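Local coordinates for AlkD2 (Streptococcus mutans, PDB 6M9M), which is of uncertain function but binds inosine-5'-monophosphate and belongs to the HEAT-like repeat family of DNA glycosylases, at residues I71-F74 / M75-E78; G103-K106 / A107-I110. All coordinates share one frame; numbering follows the deposited sequence.

Contact 1 lies within helix 69-79 and contact 2 in the turn from helix 85-102 into helix 108-115, so the two follow each other along a HEAT-like repeat solenoid. Their centres are about 16 Å apart, and they meet where Leu-72 CD2 packs 3.9 Å from Ile-110 CG2. Both are partly buried. In contact 1 Ile-71, Leu-72 and Met-75 are buried against neighbouring helices, Phe-74, with Glu-78 on its face, meets helices 36-47 and 52-65, and the exposed side carries Ile-73 and the Arg-76/Asp-77 salt bridge. Contact 2 relies on backbone hydrogen bonds, with buried Tyr-104 and Ala-107 set against helix 85-102 and two lysines at the surface.

Contact 1. Residues I71-F74 / M75-E78; sequences ILIF and MRDE
Phe-74 turns CG away from its own amide nitrogen (chi1 -169°), and Glu-78, four residues on along helix 69-79 of the HEAT-like repeat solenoid, keeps CG beside its backbone N (chi1 -50°), 3.6 Å from Phe-74 CD1. The i, i+4 spacing and the turn of the ring set Glu-78 CB over the centre of one face, 3.7 Å from the Phe-74 centroid, a CH-pi contact. Glu-78 OE1 forms a salt bridge with Lys-81, while Phe-74 also meets the rings of Phe-44 and Phe-62. On the buried side Met-75 folds its thioether back along the helix: CE reaches Leu-72 CD1 at 4.1 Å and SD lies 4.3 Å from Ile-71 CG2. Trp-114 of helix 108-115 packs on both Leu-72 and Met-75. The backbone beneath keeps i to i+4 bonds, although a wider pi-type turn occurs at 75-78. Toward solvent, Ile-73 runs side by side with Arg-76, its CG1 over one face of the guanidinium. Arg-76 holds Asp-77 side-on through NE and NH2, and its NH1 forms a salt bridge with Glu-113, which restrains rotation of the flat group. The Arg-76 NE to Asp-77 OD1 bond is 2.9 Å long and nearly straight, but it meets the oxygen from above the carboxylate plane.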
loop_
_atom_site.group_PDB
_atom_site.type_symbol
_atom_site.label_atom_id
_atom_site.label_comp_id
_atom_site.label_asym_id
_atom_site.label_seq_id
_atom_site.Cartn_x
_atom_site.Cartn_y
_atom_site.Cartn_z
ATOM N N ILE A 71 -0.774 -5.880 14.784
ATOM C CA ILE A 71 0.118 -5.090 13.944
ATOM C C ILE A 71 -0.622 -4.607 12.704
ATOM O O ILE A 71 -0.512 -3.439 12.306
ATOM C CB ILE A 71 1.367 -5.921 13.578
ATOM C CG1 ILE A 71 2.177 -6.300 14.829
ATOM C CG2 ILE A 71 2.222 -5.162 12.571
ATOM C CD1 ILE A 71 2.916 -5.146 15.476
ATOM N N LEU A 72 -1.373 -5.508 12.060
ATOM C CA LEU A 72 -2.103 -5.124 10.854
ATOM C C LEU A 72 -3.129 -4.024 11.136
ATOM O O LEU A 72 -3.272 -3.092 10.340
ATOM C CB LEU A 72 -2.741 -6.355 10.228
ATOM C CG LEU A 72 -3.442 -6.143 8.904
ATOM C CD1 LEU A 72 -2.476 -5.678 7.838
ATOM C CD2 LEU A 72 -4.167 -7.392 8.467
ATOM N N ILE A 73 -3.843 -4.106 12.271
ATOM C CA ILE A 73 -4.782 -3.048 12.646
ATOM C C ILE A 73 -4.046 -1.732 12.878
ATOM O O ILE A 73 -4.524 -0.663 12.487
ATOM C CB ILE A 73 -5.600 -3.464 13.887
ATOM C CG1 ILE A 73 -6.611 -4.560 13.538
ATOM C CG2 ILE A 73 -6.283 -2.261 14.529
ATOM C CD1 ILE A 73 -7.237 -5.240 14.755
ATOM N N PHE A 74 -2.887 -1.775 13.534
ATOM C CA PHE A 74 -2.124 -0.544 13.743
ATOM C C PHE A 74 -1.698 0.079 12.412
ATOM O O PHE A 74 -1.763 1.304 12.241
ATOM C CB PHE A 74 -0.931 -0.833 14.639
ATOM C CG PHE A 74 -0.213 0.388 15.137
ATOM C CD1 PHE A 74 -0.616 1.016 16.297
ATOM C CD2 PHE A 74 0.872 0.897 14.455
ATOM C CE1 PHE A 74 0.050 2.136 16.775
ATOM C CE2 PHE A 74 1.546 2.021 14.934
ATOM C CZ PHE A 74 1.132 2.633 16.095
ATOM N N MET A 75 -1.297 -0.750 11.444
ATOM C CA MET A 75 -1.015 -0.248 10.103
ATOM C C MET A 75 -2.247 0.416 9.495
ATOM O O MET A 75 -2.181 1.533 8.962
ATOM C CB MET A 75 -0.563 -1.403 9.206
ATOM C CG MET A 75 0.804 -1.991 9.499
ATOM S SD MET A 75 1.108 -3.576 8.695
ATOM C CE MET A 75 0.740 -3.204 6.988
ATOM N N ARG A 76 -3.382 -0.280 9.555
ATOM C CA ARG A 76 -4.615 0.177 8.919
ATOM C C ARG A 76 -5.089 1.498 9.497
ATOM O O ARG A 76 -5.505 2.393 8.758
ATOM C CB ARG A 76 -5.697 -0.887 9.119
ATOM C CG ARG A 76 -7.000 -0.644 8.366
ATOM C CD ARG A 76 -8.086 -1.635 8.774
ATOM N NE ARG A 76 -8.492 -1.377 10.143
ATOM C CZ ARG A 76 -9.065 -2.246 10.965
ATOM N NH1 ARG A 76 -9.322 -3.477 10.568
ATOM N NH2 ARG A 76 -9.364 -1.865 12.192
ATOM N N ASP A 77 -5.040 1.633 10.821
ATOM C CA ASP A 77 -5.723 2.723 11.490
ATOM C C ASP A 77 -4.808 3.800 12.050
ATOM O O ASP A 77 -5.277 4.913 12.273
ATOM C CB ASP A 77 -6.566 2.177 12.651
ATOM C CG ASP A 77 -7.761 1.375 12.194
ATOM O OD1 ASP A 77 -8.094 1.399 10.985
ATOM O OD2 ASP A 77 -8.350 0.704 13.058
ATOM N N GLU A 78 -3.547 3.492 12.343
ATOM C CA GLU A 78 -2.636 4.451 12.948
ATOM C C GLU A 78 -1.528 4.905 12.010
ATOM O O GLU A 78 -1.322 6.104 11.870
ATOM C CB GLU A 78 -2.048 3.934 14.264
ATOM C CG GLU A 78 -3.076 3.398 15.236
ATOM C CD GLU A 78 -4.126 4.408 15.671
ATOM O OE1 GLU A 78 -3.925 5.630 15.501
ATOM O OE2 GLU A 78 -5.153 3.963 16.213
#

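Contact 2. Residues G103-K106 / A107-I110; sequences GYKK and ALPI
The amide of Ala-107 is shared by two carbonyls: its N lies 2.9 Å from Gly-103 O, nearly in line with that C=O, and 3.1 Å from Tyr-104 O in a weak second bond. Neither N-H angle is straight, as expected for one hydrogen divided between two acceptors. The Ala-107 methyl lies beside both oxygens and is buried against Cys-99 and Ile-102 of helix 85-102. One residue on, Leu-108 N bonds to Lys-105 O at 3.3 Å, closing a type I beta turn from Lys-105 to Leu-108. This bond is long, and although its N-H points well at the oxygen (168°), the donor stands far above the carbonyl plane. Leu-108 CG also lies against this oxygen, 3.2 Å from Lys-105 O. A first torsion of -68° turns CG back to the side of the leucine's own N and so beside the oxygen that this N-H meets. Farther along, Pro-109 CD rests 3.5 Å from Lys-106 O. A proline is readily accommodated here, since amides in the first turn of a helix usually have no acceptor within the helix. Tyr-104 turns away from residues 107-110, and its OH is hydrogen-bonded to Asp-96, fastening the loop to the preceding helix. Gly-103, with positive phi (109°), is the first residue to leave that helix. The whole is a tight helix-to-helix connection, a positive-phi glycine after helix 85-102, then a type I beta turn and a proline in the first helical turn, between successive helices of a HEAT-like repeat solenoid.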
loop_
_atom_site.group_PDB
_atom_site.type_symbol
_atom_site.label_atom_id
_atom_site.label_comp_id
_atom_site.label_asym_id
_atom_site.label_seq_id
_atom_site.Cartn_x
_atom_site.Cartn_y
_atom_site.Cartn_z
ATOM N N GLY A 103 -0.944 -14.727 1.170
ATOM C CA GLY A 103 -1.432 -15.164 -0.127
ATOM C C GLY A 103 -2.526 -14.234 -0.614
ATOM O O GLY A 103 -3.446 -13.920 0.137
ATOM N N TYR A 104 -2.448 -13.776 -1.860
ATOM C CA TYR A 104 -3.378 -12.752 -2.323
ATOM C C TYR A 104 -4.830 -13.217 -2.267
ATOM O O TYR A 104 -5.706 -12.453 -1.849
ATOM C CB TYR A 104 -2.964 -12.219 -3.701
ATOM C CG TYR A 104 -1.700 -11.392 -3.613
ATOM C CD1 TYR A 104 -1.750 -10.035 -3.327
ATOM C CD2 TYR A 104 -0.459 -11.972 -3.781
ATOM C CE1 TYR A 104 -0.602 -9.295 -3.207
ATOM C CE2 TYR A 104 0.705 -11.231 -3.660
ATOM C CZ TYR A 104 0.623 -9.895 -3.369
ATOM O OH TYR A 104 1.792 -9.168 -3.247
ATOM N N LYS A 105 -5.114 -14.451 -2.680
ATOM C CA LYS A 105 -6.482 -14.947 -2.586
ATOM C C LYS A 105 -6.957 -14.983 -1.140
ATOM O O LYS A 105 -8.074 -14.544 -0.839
ATOM C CB LYS A 105 -6.617 -16.316 -3.242
ATOM C CG LYS A 105 -8.071 -16.844 -3.294
ATOM C CD LYS A 105 -8.115 -18.163 -4.046
ATOM C CE LYS A 105 -9.518 -18.745 -4.118
ATOM N NZ LYS A 105 -10.048 -19.149 -2.790
ATOM N N LYS A 106 -6.119 -15.476 -0.224
ATOM C CA LYS A 106 -6.501 -15.522 1.181
ATOM C C LYS A 106 -6.642 -14.134 1.786
ATOM O O LYS A 106 -7.374 -13.972 2.765
ATOM C CB LYS A 106 -5.517 -16.371 1.976
ATOM C CG LYS A 106 -5.659 -17.868 1.710
ATOM C CD LYS A 106 -4.640 -18.681 2.494
ATOM C CE LYS A 106 -4.862 -20.177 2.315
ATOM N NZ LYS A 106 -4.045 -21.006 3.234
ATOM N N ALA A 107 -5.985 -13.133 1.207
ATOM C CA ALA A 107 -6.016 -11.768 1.698
ATOM C C ALA A 107 -7.232 -10.973 1.230
ATOM O O ALA A 107 -7.416 -9.844 1.694
ATOM C CB ALA A 107 -4.758 -11.027 1.232
ATOM N N LEU A 108 -8.073 -11.514 0.348
ATOM C CA LEU A 108 -9.142 -10.715 -0.243
ATOM C C LEU A 108 -10.024 -10.016 0.792
ATOM O O LEU A 108 -10.361 -8.836 0.584
ATOM C CB LEU A 108 -10.009 -11.561 -1.183
ATOM C CG LEU A 108 -9.315 -12.040 -2.459
ATOM C CD1 LEU A 108 -10.266 -12.991 -3.183
ATOM C CD2 LEU A 108 -8.936 -10.888 -3.365
ATOM N N PRO A 109 -10.441 -10.649 1.895
ATOM C CA PRO A 109 -11.296 -9.907 2.843
ATOM C C PRO A 109 -10.608 -8.693 3.436
ATOM O O PRO A 109 -11.263 -7.674 3.705
ATOM C CB PRO A 109 -11.635 -10.955 3.911
ATOM C CG PRO A 109 -11.500 -12.281 3.193
ATOM C CD PRO A 109 -10.333 -12.077 2.266
ATOM N N ILE A 110 -9.293 -8.771 3.650
ATOM C CA ILE A 110 -8.550 -7.640 4.191
ATOM C C ILE A 110 -8.380 -6.554 3.135
ATOM O O ILE A 110 -8.510 -5.363 3.429
ATOM C CB ILE A 110 -7.199 -8.127 4.743
ATOM C CG1 ILE A 110 -7.381 -9.183 5.824
ATOM C CG2 ILE A 110 -6.385 -6.961 5.242
ATOM C CD1 ILE A 110 -8.193 -8.765 6.964
#